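Local atomic coordinates of soluble lytic murein transglycosylase (Pseudomonas aeruginosa, PDB entry 5OHU), a protein that cleaves the glycan strands of bacterial cell-wall peptidoglycan as a lytic transglycosylase, with both exolytic and endolytic turnover. Residues Leu389-Ala394 with Asp468-Arg473; Tyr454-Arg459 with Ala505-Ala510; Ile472-Ala477 with Ala618-Gln623. All blocks are in the same frame, centred on the assembly; numbering follows the deposited sequence.

Contact 1: residues Leu389-Ala394 with Asp468-Arg473; sequences LGNRPA and DDLDIR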
ATOM      1  N   LEU A 389     -12.247   5.399  25.101  1.00 50.45           N
ATOM      2  CA  LEU A 389     -10.948   6.070  24.983  1.00 53.06           C
ATOM      3  C   LEU A 389      -9.943   5.584  26.025  1.00 61.06           C
ATOM      4  O   LEU A 389      -9.196   6.384  26.598  1.00 67.23           O
ATOM      5  CB  LEU A 389     -11.105   7.581  25.100  1.00 50.11           C
ATOM      6  CG  LEU A 389     -12.117   8.190  24.141  1.00 52.52           C
ATOM      7  CD1 LEU A 389     -12.254   9.688  24.369  1.00 51.35           C
ATOM      8  CD2 LEU A 389     -11.695   7.879  22.734  1.00 46.80           C
ATOM      9  N   GLY A 390      -9.875   4.278  26.273  1.00 62.50           N
ATOM     10  CA  GLY A 390      -8.928   3.757  27.249  1.00 57.79           C
ATOM     11  C   GLY A 390      -7.483   3.689  26.781  1.00 54.39           C
ATOM     12  O   GLY A 390      -7.184   3.035  25.779  1.00 51.43           O
ATOM     13  N   ASN A 391      -6.576   4.344  27.514  1.00 57.16           N
ATOM     14  CA  ASN A 391      -5.148   4.409  27.179  1.00 56.71           C
ATOM     15  C   ASN A 391      -4.400   3.425  28.076  1.00 60.23           C
ATOM     16  O   ASN A 391      -4.010   3.760  29.198  1.00 57.02           O
ATOM     17  CB  ASN A 391      -4.633   5.836  27.345  1.00 52.86           C
ATOM     18  CG  ASN A 391      -3.152   5.983  27.023  1.00 52.76           C
ATOM     19  OD1 ASN A 391      -2.506   5.064  26.512  1.00 53.96           O
ATOM     20  ND2 ASN A 391      -2.611   7.161  27.315  1.00 51.12           N
ATOM     21  N   ARG A 392      -4.176   2.215  27.563  1.00 63.88           N
ATOM     22  CA  ARG A 392      -3.692   1.082  28.355  1.00 65.26           C
ATOM     23  C   ARG A 392      -2.377   0.548  27.793  1.00 56.10           C
ATOM     24  O   ARG A 392      -2.382  -0.224  26.817  1.00 51.32           O
ATOM     25  CB  ARG A 392      -4.767  -0.011  28.380  1.00 68.47           C
ATOM     26  CG  ARG A 392      -4.332  -1.435  28.737  1.00 69.68           C
ATOM     27  CD  ARG A 392      -3.732  -1.567  30.130  1.00 72.22           C
ATOM     28  NE  ARG A 392      -3.435  -2.966  30.437  1.00 78.25           N
ATOM     29  CZ  ARG A 392      -2.658  -3.375  31.439  1.00 81.69           C
ATOM     30  NH1 ARG A 392      -2.449  -4.672  31.632  1.00 81.64           N
ATOM     31  NH2 ARG A 392      -2.084  -2.491  32.246  1.00 82.21           N
ATOM     32  N   PRO A 393      -1.230   0.944  28.348  1.00 53.06           N
ATOM     33  CA  PRO A 393       0.036   0.318  27.946  1.00 59.38           C
ATOM     34  C   PRO A 393       0.017  -1.183  28.195  1.00 57.94           C
ATOM     35  O   PRO A 393      -0.409  -1.654  29.251  1.00 53.58           O
ATOM     36  CB  PRO A 393       1.077   1.013  28.828  1.00 62.22           C
ATOM     37  CG  PRO A 393       0.446   2.308  29.211  1.00 63.30           C
ATOM     38  CD  PRO A 393      -1.026   2.031  29.316  1.00 60.44           C
ATOM     39  N   ALA A 394       0.478  -1.935  27.203  1.00 61.74           N
ATOM     40  CA  ALA A 394       0.546  -3.382  27.339  1.00 67.12           C
ATOM     41  C   ALA A 394       1.516  -3.764  28.450  1.00 66.61           C
ATOM     42  O   ALA A 394       2.563  -3.134  28.622  1.00 62.84           O
ATOM     43  CB  ALA A 394       0.970  -4.027  26.016  1.00 62.58           C
ATOM     44  N   ASP A 468      -4.723  -0.385  22.331  1.00 33.04           N
ATOM     45  CA  ASP A 468      -5.064   0.323  23.560  1.00 38.42           C
ATOM     46  C   ASP A 468      -3.944   1.210  24.089  1.00 35.78           C
ATOM     47  O   ASP A 468      -4.165   1.933  25.068  1.00 37.87           O
ATOM     48  CB  ASP A 468      -5.477  -0.675  24.643  1.00 56.84           C
ATOM     49  CG  ASP A 468      -6.559  -1.618  24.175  1.00 68.91           C
ATOM     50  OD1 ASP A 468      -7.049  -1.444  23.039  1.00 63.52           O
ATOM     51  OD2 ASP A 468      -6.922  -2.534  24.942  1.00 80.35           O
ATOM     52  N   ASP A 469      -2.759   1.194  23.487  1.00 29.64           N
ATOM     53  CA  ASP A 469      -1.670   2.049  23.955  1.00 35.43           C
ATOM     54  C   ASP A 469      -1.711   3.335  23.143  1.00 36.34           C
ATOM     55  O   ASP A 469      -1.167   3.409  22.038  1.00 33.54           O
ATOM     56  CB  ASP A 469      -0.317   1.356  23.841  1.00 37.52           C
ATOM     57  CG  ASP A 469       0.784   2.103  24.583  1.00 47.20           C
ATOM     58  OD1 ASP A 469       0.749   3.352  24.612  1.00 44.07           O
ATOM     59  OD2 ASP A 469       1.689   1.438  25.137  1.00 54.39           O
ATOM     60  N   LEU A 470      -2.339   4.358  23.710  1.00 38.50           N
ATOM     61  CA  LEU A 470      -2.527   5.624  23.026  1.00 31.51           C
ATOM     62  C   LEU A 470      -1.358   6.578  23.211  1.00 38.36           C
ATOM     63  O   LEU A 470      -1.286   7.592  22.511  1.00 41.09           O
ATOM     64  CB  LEU A 470      -3.828   6.264  23.503  1.00 29.34           C
ATOM     65  CG  LEU A 470      -5.076   5.406  23.241  1.00 29.55           C
ATOM     66  CD1 LEU A 470      -6.344   6.208  23.565  1.00 32.70           C
ATOM     67  CD2 LEU A 470      -5.128   4.955  21.778  1.00 24.43           C
ATOM     68  N   ASP A 471      -0.443   6.281  24.135  1.00 37.21           N
ATOM     69  CA  ASP A 471       0.796   7.044  24.199  1.00 38.57           C
ATOM     70  C   ASP A 471       1.678   6.728  22.997  1.00 40.23           C
ATOM     71  O   ASP A 471       2.186   7.636  22.326  1.00 39.43           O
ATOM     72  CB  ASP A 471       1.523   6.757  25.513  1.00 50.32           C
ATOM     73  CG  ASP A 471       0.881   7.470  26.706  1.00 67.73           C
ATOM     74  OD1 ASP A 471      -0.291   7.900  26.590  1.00 68.59           O
ATOM     75  OD2 ASP A 471       1.544   7.596  27.760  1.00 72.92           O
ATOM     76  N   ILE A 472       1.843   5.443  22.684  1.00 30.33           N
ATOM     77  CA  ILE A 472       2.678   5.083  21.545  1.00 28.25           C
ATOM     78  C   ILE A 472       1.975   5.428  20.243  1.00 22.95           C
ATOM     79  O   ILE A 472       2.588   5.979  19.327  1.00 33.02           O
ATOM     80  CB  ILE A 472       3.066   3.596  21.599  1.00 29.67           C
ATOM     81  CG1 ILE A 472       3.984   3.322  22.793  1.00 30.20           C
ATOM     82  CG2 ILE A 472       3.758   3.188  20.300  1.00 33.50           C
ATOM     83  CD1 ILE A 472       4.648   1.969  22.730  1.00 34.89           C
ATOM     84  N   ARG A 473       0.678   5.133  20.142  1.00 21.15           N
ATOM     85  CA  ARG A 473      -0.008   5.343  18.876  1.00 28.73           C
ATOM     86  C   ARG A 473      -0.206   6.818  18.553  1.00 33.91           C
ATOM     87  O   ARG A 473      -0.431   7.153  17.384  1.00 32.78           O
ATOM     88  CB  ARG A 473      -1.361   4.622  18.873  1.00 24.86           C
ATOM     89  CG  ARG A 473      -1.266   3.090  18.734  1.00 28.28           C
ATOM     90  CD  ARG A 473      -2.654   2.447  18.623  1.00 30.60           C
ATOM     91  NE  ARG A 473      -3.357   2.882  17.415  1.00 31.48           N
ATOM     92  CZ  ARG A 473      -4.662   3.117  17.351  1.00 31.72           C
ATOM     93  NH1 ARG A 473      -5.410   2.968  18.435  1.00 26.95           N
ATOM     94  NH2 ARG A 473      -5.217   3.519  16.206  1.00 30.61           N
TER
HETATM   95  O   HOH W   1       2.555  -1.065  25.190  1.00 40.36           O
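Asn391 reaches across to the start of the short helix 470-473 and uses both ends of its amide there. OD1 of Asn391 accepts from Leu470 N at 2.9 Å, with the donor lying above the carbonyl plane. Asp471 N adds a weak bond to the same oxygen. The other end, Asn391 ND2, donates to Asp471 OD1. The acceptor lies in the amide plane but is met from above its own carboxylate plane. The modelled length of that bond is very short, so its exact value is doubtful. With CG trans to the backbone N (chi1 180°), the amide is brought beside Leu470 N and Asp471. Accepting at OD1 and donating at ND2 agree with this amide orientation. Asp471 OD1 also has a salt bridge to Lys624.

One backbone bond ties the loops directly, from Arg392 N to Asp468 O. It too is modelled unusually short. A water accepts from Ala394 N at 3.0 Å and donates to Asp469 OD2.

The apolar contact is mainly that of Leu470. Its CB packs 3.9 Å from Asn391 CB, and the two side chains lie alongside, pointing opposite ways. Arg392 CB lies 3.9 Å from Asp468 CB.

Asp469 OD1 accepts from Ile472 N at 3.0 Å with an N-H...O angle of 169°. Asp469 is thus the N-cap of helix 470-473, and Asn391 adds a second side-chain acceptor from a distant surface loop.

Contact 2: residues Tyr454-Arg459 with Ala505-Ala510; sequences YFPAIR and AFMSDA. With PO4 (phosphate ion), chain H.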
ATOM      1  N   TYR A 454       8.971   7.525  16.903  1.00 34.31           N
ATOM      2  CA  TYR A 454       7.522   7.415  16.956  1.00 30.20           C
ATOM      3  C   TYR A 454       6.982   6.523  15.854  1.00 26.30           C
ATOM      4  O   TYR A 454       6.151   5.649  16.122  1.00 36.06           O
ATOM      5  CB  TYR A 454       6.915   8.820  16.909  1.00 36.67           C
ATOM      6  CG  TYR A 454       7.461   9.662  18.048  1.00 36.28           C
ATOM      7  CD1 TYR A 454       7.408   9.188  19.363  1.00 26.70           C
ATOM      8  CD2 TYR A 454       8.073  10.897  17.817  1.00 27.86           C
ATOM      9  CE1 TYR A 454       7.924   9.924  20.411  1.00 22.77           C
ATOM     10  CE2 TYR A 454       8.586  11.636  18.862  1.00 21.58           C
ATOM     11  CZ  TYR A 454       8.510  11.142  20.154  1.00 27.55           C
ATOM     12  OH  TYR A 454       9.017  11.867  21.198  1.00 37.49           O
ATOM     13  N   PHE A 455       7.460   6.693  14.612  1.00 18.99           N
ATOM     14  CA  PHE A 455       6.942   5.843  13.538  1.00 31.54           C
ATOM     15  C   PHE A 455       7.363   4.387  13.690  1.00 28.16           C
ATOM     16  O   PHE A 455       6.492   3.506  13.583  1.00 30.75           O
ATOM     17  CB  PHE A 455       7.329   6.400  12.169  1.00 30.31           C
ATOM     18  CG  PHE A 455       6.812   5.582  11.023  1.00 37.88           C
ATOM     19  CD1 PHE A 455       5.488   5.162  11.001  1.00 46.19           C
ATOM     20  CD2 PHE A 455       7.642   5.227   9.975  1.00 35.04           C
ATOM     21  CE1 PHE A 455       5.006   4.398   9.953  1.00 53.17           C
ATOM     22  CE2 PHE A 455       7.171   4.471   8.925  1.00 46.08           C
ATOM     23  CZ  PHE A 455       5.851   4.052   8.910  1.00 51.92           C
ATOM     24  N   PRO A 456       8.639   4.049  13.915  1.00 31.51           N
ATOM     25  CA  PRO A 456       8.953   2.640  14.218  1.00 30.15           C
ATOM     26  C   PRO A 456       8.073   2.068  15.321  1.00 23.33           C
ATOM     27  O   PRO A 456       7.569   0.949  15.194  1.00 22.62           O
ATOM     28  CB  PRO A 456      10.433   2.694  14.623  1.00 22.68           C
ATOM     29  CG  PRO A 456      10.975   3.861  13.876  1.00 29.51           C
ATOM     30  CD  PRO A 456       9.861   4.879  13.864  1.00 31.89           C
ATOM     31  N   ALA A 457       7.865   2.826  16.400  1.00 20.48           N
ATOM     32  CA  ALA A 457       7.002   2.364  17.479  1.00 27.30           C
ATOM     33  C   ALA A 457       5.568   2.171  16.998  1.00 31.77           C
ATOM     34  O   ALA A 457       4.946   1.137  17.280  1.00 28.93           O
ATOM     35  CB  ALA A 457       7.057   3.354  18.645  1.00 20.30           C
ATOM     36  N   ILE A 458       5.030   3.155  16.267  1.00 26.73           N
ATOM     37  CA  ILE A 458       3.682   3.039  15.709  1.00 24.30           C
ATOM     38  C   ILE A 458       3.594   1.839  14.771  1.00 30.66           C
ATOM     39  O   ILE A 458       2.622   1.073  14.800  1.00 31.28           O
ATOM     40  CB  ILE A 458       3.298   4.347  14.987  1.00 24.26           C
ATOM     41  CG1 ILE A 458       2.985   5.461  16.001  1.00 26.55           C
ATOM     42  CG2 ILE A 458       2.136   4.112  13.998  1.00 17.05           C
ATOM     43  CD1 ILE A 458       3.028   6.865  15.411  1.00 28.80           C
ATOM     44  N   ARG A 459       4.611   1.660  13.924  1.00 33.22           N
ATOM     45  CA  ARG A 459       4.629   0.540  12.988  1.00 40.94           C
ATOM     46  C   ARG A 459       4.590  -0.803  13.722  1.00 36.47           C
ATOM     47  O   ARG A 459       3.813  -1.695  13.367  1.00 32.35           O
ATOM     48  CB  ARG A 459       5.863   0.656  12.094  1.00 42.04           C
ATOM     49  CG  ARG A 459       5.974  -0.357  10.982  1.00 50.06           C
ATOM     50  CD  ARG A 459       7.206  -0.045  10.147  1.00 56.87           C
ATOM     51  NE  ARG A 459       7.599  -1.156   9.287  1.00 64.43           N
ATOM     52  CZ  ARG A 459       7.220  -1.293   8.021  1.00 67.59           C
ATOM     53  NH1 ARG A 459       6.428  -0.386   7.459  1.00 69.44           N
ATOM     54  NH2 ARG A 459       7.632  -2.339   7.316  1.00 65.77           N
ATOM     55  N   ALA A 505       3.486  10.423  10.945  1.00 24.00           N
ATOM     56  CA  ALA A 505       3.605   9.725  12.227  1.00 23.92           C
ATOM     57  C   ALA A 505       4.687  10.377  13.082  1.00 28.39           C
ATOM     58  O   ALA A 505       5.451   9.710  13.781  1.00 30.79           O
ATOM     59  CB  ALA A 505       3.887   8.233  12.026  1.00 24.60           C
ATOM     60  N   PHE A 506       4.777  11.702  12.974  1.00 30.28           N
ATOM     61  CA  PHE A 506       5.659  12.534  13.780  1.00 30.99           C
ATOM     62  C   PHE A 506       7.139  12.279  13.531  1.00 34.37           C
ATOM     63  O   PHE A 506       7.971  12.584  14.384  1.00 36.32           O
ATOM     64  CB  PHE A 506       5.329  12.386  15.265  1.00 19.04           C
ATOM     65  CG  PHE A 506       4.128  13.171  15.675  1.00 25.95           C
ATOM     66  CD1 PHE A 506       2.851  12.643  15.509  1.00 22.80           C
ATOM     67  CD2 PHE A 506       4.268  14.453  16.199  1.00 21.37           C
ATOM     68  CE1 PHE A 506       1.735  13.374  15.869  1.00 20.24           C
ATOM     69  CE2 PHE A 506       3.161  15.188  16.575  1.00 20.02           C
ATOM     70  CZ  PHE A 506       1.892  14.650  16.409  1.00 24.87           C
ATOM     71  N   MET A 507       7.507  11.766  12.365  1.00 32.71           N
ATOM     72  CA  MET A 507       8.906  11.736  11.961  1.00 35.75           C
ATOM     73  C   MET A 507       9.183  12.977  11.124  1.00 30.11           C
ATOM     74  O   MET A 507       8.758  13.062   9.969  1.00 22.98           O
ATOM     75  CB  MET A 507       9.228  10.454  11.205  1.00 35.44           C
ATOM     76  CG  MET A 507       8.959   9.207  12.034  1.00 53.86           C
ATOM     77  SD  MET A 507      10.067   8.700  13.403  1.00 67.31           S
ATOM     78  CE  MET A 507       9.708   9.849  14.733  1.00 72.37           C
ATOM     79  N   SER A 508       9.897  13.940  11.714  1.00 29.64           N
ATOM     80  CA  SER A 508      10.036  15.272  11.140  1.00 38.34           C
ATOM     81  C   SER A 508      10.957  15.317   9.932  1.00 35.94           C
ATOM     82  O   SER A 508      10.969  16.337   9.234  1.00 34.17           O
ATOM     83  CB  SER A 508      10.543  16.251  12.200  1.00 45.03           C
ATOM     84  OG  SER A 508      11.877  15.952  12.561  1.00 53.71           O
ATOM     85  N   ASP A 509      11.735  14.263   9.680  1.00 35.21           N
ATOM     86  CA  ASP A 509      12.594  14.186   8.507  1.00 42.83           C
ATOM     87  C   ASP A 509      12.030  13.241   7.460  1.00 40.69           C
ATOM     88  O   ASP A 509      12.746  12.862   6.526  1.00 33.56           O
ATOM     89  CB  ASP A 509      14.011  13.755   8.899  1.00 50.23           C
ATOM     90  CG  ASP A 509      14.029  12.485   9.738  1.00 65.13           C
ATOM     91  OD1 ASP A 509      12.943  12.013  10.139  1.00 69.36           O
ATOM     92  OD2 ASP A 509      15.135  11.967  10.010  1.00 69.71           O
ATOM     93  N   ALA A 510      10.770  12.840   7.608  1.00 33.10           N
ATOM     94  CA  ALA A 510      10.152  11.964   6.626  1.00 30.13           C
ATOM     95  C   ALA A 510      10.089  12.651   5.272  1.00 31.27           C
ATOM     96  O   ALA A 510       9.870  13.863   5.170  1.00 29.51           O
ATOM     97  CB  ALA A 510       8.747  11.569   7.068  1.00 22.52           C
TER
HETATM   98  P   PO4 H 707      10.824  14.139  15.636  1.00 83.13           P
HETATM   99  O1  PO4 H 707      11.852  15.222  15.850  1.00 85.65           O
HETATM  100  O2  PO4 H 707       9.469  14.781  15.465  1.00 70.72           O
HETATM  101  O3  PO4 H 707      11.187  13.324  14.415  1.00 75.40           O
HETATM  102  O4  PO4 H 707      10.796  13.222  16.833  1.00 85.31           O
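Met507 lies against the first turn of helix 454-463, and this is the tight part of the contact. Its SD takes a weak hydrogen bond from Phe455 N at 3.5 Å, with a fairly straight N-H...S angle of 164°. Bends at chi2 and chi3 curl the methionine back, which brings Met507 CE to 3.6 Å from Tyr454 CD2. The two side chains cross at about a right angle.

Beside it, the methyl of Ala505 fits between two side chains about one helical turn apart. Phe455 CD1 is 3.6 Å and Ile458 CD1 3.8 Å from Ala505 CB. Ala505 has positive phi and marks the exit from helix 493-504, so the chain turns here.

The phosphate side has fewer protein contacts across the segments. There Phe506 O meets the Tyr454 ring at its edge, 3.8 Å from Tyr454 CD2. A phosphate ion, probably from the crystallisation liquor, rests beyond, with the partly exposed Ser508 beside it. Ser508 N, in the type I turn Met507-Ala510, donates to phosphate O3 at 3.1 Å, almost straight at 177°. His478 NE2 also binds the ion.

Outside the pair, Pro456 packs on Trp429 and Tyr430 of helix 422-433 and on Ala448 of helix 438-450. Phe506 turns instead to Phe497, Thr500 and Arg501 of helix 493-504. The contact thus joins the L-domain helices to the loop that follows helix 493-504.

Contact 3: residues Ile472-Ala477 with Ala618-Gln623; sequences IRFPMA and AVIYGQ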
ATOM      1  N   ILE A 472       1.843   5.443  22.684  1.00 30.33           N
ATOM      2  CA  ILE A 472       2.678   5.083  21.545  1.00 28.25           C
ATOM      3  C   ILE A 472       1.975   5.428  20.243  1.00 22.95           C
ATOM      4  O   ILE A 472       2.588   5.979  19.327  1.00 33.02           O
ATOM      5  CB  ILE A 472       3.066   3.596  21.599  1.00 29.67           C
ATOM      6  CG1 ILE A 472       3.984   3.322  22.793  1.00 30.20           C
ATOM      7  CG2 ILE A 472       3.758   3.188  20.300  1.00 33.50           C
ATOM      8  CD1 ILE A 472       4.648   1.969  22.730  1.00 34.89           C
ATOM      9  N   ARG A 473       0.678   5.133  20.142  1.00 21.15           N
ATOM     10  CA  ARG A 473      -0.008   5.343  18.876  1.00 28.73           C
ATOM     11  C   ARG A 473      -0.206   6.818  18.553  1.00 33.91           C
ATOM     12  O   ARG A 473      -0.431   7.153  17.384  1.00 32.78           O
ATOM     13  CB  ARG A 473      -1.361   4.622  18.873  1.00 24.86           C
ATOM     14  CG  ARG A 473      -1.266   3.090  18.734  1.00 28.28           C
ATOM     15  CD  ARG A 473      -2.654   2.447  18.623  1.00 30.60           C
ATOM     16  NE  ARG A 473      -3.357   2.882  17.415  1.00 31.48           N
ATOM     17  CZ  ARG A 473      -4.662   3.117  17.351  1.00 31.72           C
ATOM     18  NH1 ARG A 473      -5.410   2.968  18.435  1.00 26.95           N
ATOM     19  NH2 ARG A 473      -5.217   3.519  16.206  1.00 30.61           N
ATOM     20  N   PHE A 474      -0.123   7.706  19.544  1.00 31.87           N
ATOM     21  CA  PHE A 474      -0.436   9.123  19.352  1.00 22.53           C
ATOM     22  C   PHE A 474       0.600   9.997  20.057  1.00 23.89           C
ATOM     23  O   PHE A 474       0.354  10.573  21.118  1.00 21.76           O
ATOM     24  CB  PHE A 474      -1.872   9.405  19.800  1.00 22.19           C
ATOM     25  CG  PHE A 474      -2.866   8.636  18.990  1.00 28.12           C
ATOM     26  CD1 PHE A 474      -3.085   8.985  17.667  1.00 26.71           C
ATOM     27  CD2 PHE A 474      -3.481   7.499  19.490  1.00 33.82           C
ATOM     28  CE1 PHE A 474      -3.949   8.258  16.867  1.00 25.21           C
ATOM     29  CE2 PHE A 474      -4.362   6.760  18.689  1.00 28.32           C
ATOM     30  CZ  PHE A 474      -4.584   7.139  17.376  1.00 22.07           C
ATOM     31  N   PRO A 475       1.774  10.132  19.452  1.00 24.04           N
ATOM     32  CA  PRO A 475       2.814  10.969  20.054  1.00 28.68           C
ATOM     33  C   PRO A 475       2.410  12.437  20.112  1.00 31.30           C
ATOM     34  O   PRO A 475       1.576  12.920  19.336  1.00 25.34           O
ATOM     35  CB  PRO A 475       4.017  10.769  19.119  1.00 28.08           C
ATOM     36  CG  PRO A 475       3.485  10.086  17.900  1.00 24.47           C
ATOM     37  CD  PRO A 475       2.266   9.351  18.307  1.00 20.32           C
ATOM     38  N   MET A 476       3.056  13.164  21.038  1.00 27.48           N
ATOM     39  CA  MET A 476       2.761  14.573  21.288  1.00 27.49           C
ATOM     40  C   MET A 476       3.970  15.470  21.065  1.00 32.94           C
ATOM     41  O   MET A 476       4.044  16.548  21.662  1.00 39.72           O
ATOM     42  CB  MET A 476       2.246  14.762  22.714  1.00 26.41           C
ATOM     43  CG  MET A 476       0.979  13.994  23.025  1.00 38.62           C
ATOM     44  SD  MET A 476      -0.460  14.854  22.375  1.00 43.29           S
ATOM     45  CE  MET A 476      -0.531  16.279  23.454  1.00 44.81           C
ATOM     46  N   ALA A 477       4.931  15.043  20.252  1.00 21.20           N
ATOM     47  CA  ALA A 477       6.129  15.849  20.046  1.00 27.87           C
ATOM     48  C   ALA A 477       5.782  17.179  19.384  1.00 25.42           C
ATOM     49  O   ALA A 477       4.880  17.260  18.548  1.00 21.85           O
ATOM     50  CB  ALA A 477       7.148  15.090  19.193  1.00 25.68           C
ATOM     51  N   ALA A 618      -8.234  12.809  15.530  1.00 15.17           N
ATOM     52  CA  ALA A 618      -8.555  14.078  16.166  1.00 15.36           C
ATOM     53  C   ALA A 618      -9.377  13.861  17.424  1.00 15.57           C
ATOM     54  O   ALA A 618      -9.249  14.621  18.384  1.00 17.51           O
ATOM     55  CB  ALA A 618      -9.292  15.003  15.192  1.00 14.91           C
ATOM     56  N   VAL A 619     -10.235  12.838  17.439  1.00 21.71           N
ATOM     57  CA  VAL A 619     -10.959  12.524  18.661  1.00 15.59           C
ATOM     58  C   VAL A 619      -9.974  12.204  19.768  1.00 20.11           C
ATOM     59  O   VAL A 619     -10.060  12.737  20.883  1.00 19.13           O
ATOM     60  CB  VAL A 619     -11.941  11.359  18.438  1.00 16.80           C
ATOM     61  CG1 VAL A 619     -12.533  10.936  19.757  1.00 15.64           C
ATOM     62  CG2 VAL A 619     -13.051  11.763  17.491  1.00 14.74           C
ATOM     63  N   ILE A 620      -9.012  11.329  19.472  1.00 21.21           N
ATOM     64  CA  ILE A 620      -8.048  10.922  20.489  1.00 16.93           C
ATOM     65  C   ILE A 620      -7.235  12.120  20.948  1.00 18.39           C
ATOM     66  O   ILE A 620      -7.041  12.341  22.149  1.00 18.82           O
ATOM     67  CB  ILE A 620      -7.148   9.797  19.946  1.00 27.67           C
ATOM     68  CG1 ILE A 620      -8.016   8.600  19.591  1.00 24.43           C
ATOM     69  CG2 ILE A 620      -6.109   9.383  20.977  1.00 17.59           C
ATOM     70  CD1 ILE A 620      -8.847   8.150  20.753  1.00 16.85           C
ATOM     71  N   TYR A 621      -6.748  12.917  19.993  1.00 20.07           N
ATOM     72  CA  TYR A 621      -5.937  14.063  20.369  1.00 28.94           C
ATOM     73  C   TYR A 621      -6.755  15.072  21.158  1.00 27.10           C
ATOM     74  O   TYR A 621      -6.205  15.769  22.021  1.00 22.09           O
ATOM     75  CB  TYR A 621      -5.305  14.693  19.132  1.00 17.30           C
ATOM     76  CG  TYR A 621      -4.038  13.986  18.714  1.00 20.27           C
ATOM     77  CD1 TYR A 621      -2.942  13.937  19.568  1.00 19.73           C
ATOM     78  CD2 TYR A 621      -3.944  13.347  17.474  1.00 20.35           C
ATOM     79  CE1 TYR A 621      -1.776  13.283  19.206  1.00 19.79           C
ATOM     80  CE2 TYR A 621      -2.777  12.698  17.090  1.00 20.27           C
ATOM     81  CZ  TYR A 621      -1.691  12.666  17.968  1.00 26.58           C
ATOM     82  OH  TYR A 621      -0.517  12.028  17.610  1.00 21.39           O
ATOM     83  N   GLY A 622      -8.067  15.137  20.899  1.00 22.26           N
ATOM     84  CA  GLY A 622      -8.931  15.989  21.701  1.00 17.36           C
ATOM     85  C   GLY A 622      -8.882  15.638  23.175  1.00 21.65           C
ATOM     86  O   GLY A 622      -8.784  16.519  24.034  1.00 19.33           O
ATOM     87  N   GLN A 623      -8.929  14.339  23.490  1.00 21.55           N
ATOM     88  CA  GLN A 623      -8.797  13.922  24.883  1.00 27.19           C
ATOM     89  C   GLN A 623      -7.429  14.298  25.437  1.00 28.27           C
ATOM     90  O   GLN A 623      -7.329  14.896  26.513  1.00 31.45           O
ATOM     91  CB  GLN A 623      -9.040  12.418  25.020  1.00 38.73           C
ATOM     92  CG  GLN A 623      -9.681  12.017  26.350  1.00 54.66           C
ATOM     93  CD  GLN A 623     -11.128  12.496  26.470  1.00 68.44           C
ATOM     94  OE1 GLN A 623     -11.834  12.634  25.471  1.00 68.96           O
ATOM     95  NE2 GLN A 623     -11.569  12.756  27.697  1.00 77.67           N
TER
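Phe474 and Tyr621 form a T-shaped (edge-to-face) pair, and Met476 adds a Met-aromatic contact to the same tyrosine. The edge of Phe474 points at the face of Tyr621, with ring planes at 84° and centroids 5.5 Å apart. Phe474 CB also packs 3.7 Å from Tyr621 CZ. On one face of the Phe474 ring sits Ile620, whose CG2 makes a CH-pi contact 4.0 Å from the centroid. Neighbours on helix 605-624, Ile620 and Tyr621, therefore both engage this phenylalanine. The bent chain of Met476 sets its SD beside the edge of the tyrosine ring, 3.8 Å from Tyr621 CE1.

Further out, Phe474 also meets the ring of Tyr617, on the same helix as Tyr621. Tyr621 and Met476 both touch Phe497 of helix 493-504. Pro475 rests on Tyr454 of helix 454-463. The connection after helix 470-473 is thus packed among three helices.

The tyrosine hydroxyl in this buried contact has a polar partner. Tyr621 OH donates to Pro475 O at 2.9 Å, in the carbonyl plane and on a lone pair.

How the contacts relate
Contact 1 lies at the surface, contact 2 is partly buried and contact 3 is buried. Their chemistry follows. Contact 1 relies on amide, carboxylate, backbone and water bonds; contact 3 on aromatic and aliphatic packing with one hydroxyl bond. Contact 2 is apolar inside, with a phosphate at its polar side. Contacts 1 and 3 share Ile472 and Arg473 and both use helix 470-473, their centres about 10 Å apart. Leu389 of contact 1 packs on Ile620 and Gln623 of contact 3. Helix 454-463 of contact 2 comes just before helix 470-473 in the chain, and Ala457 touches Ile472. Phe506 joins contact 2 to contact 3 by packing on Tyr621.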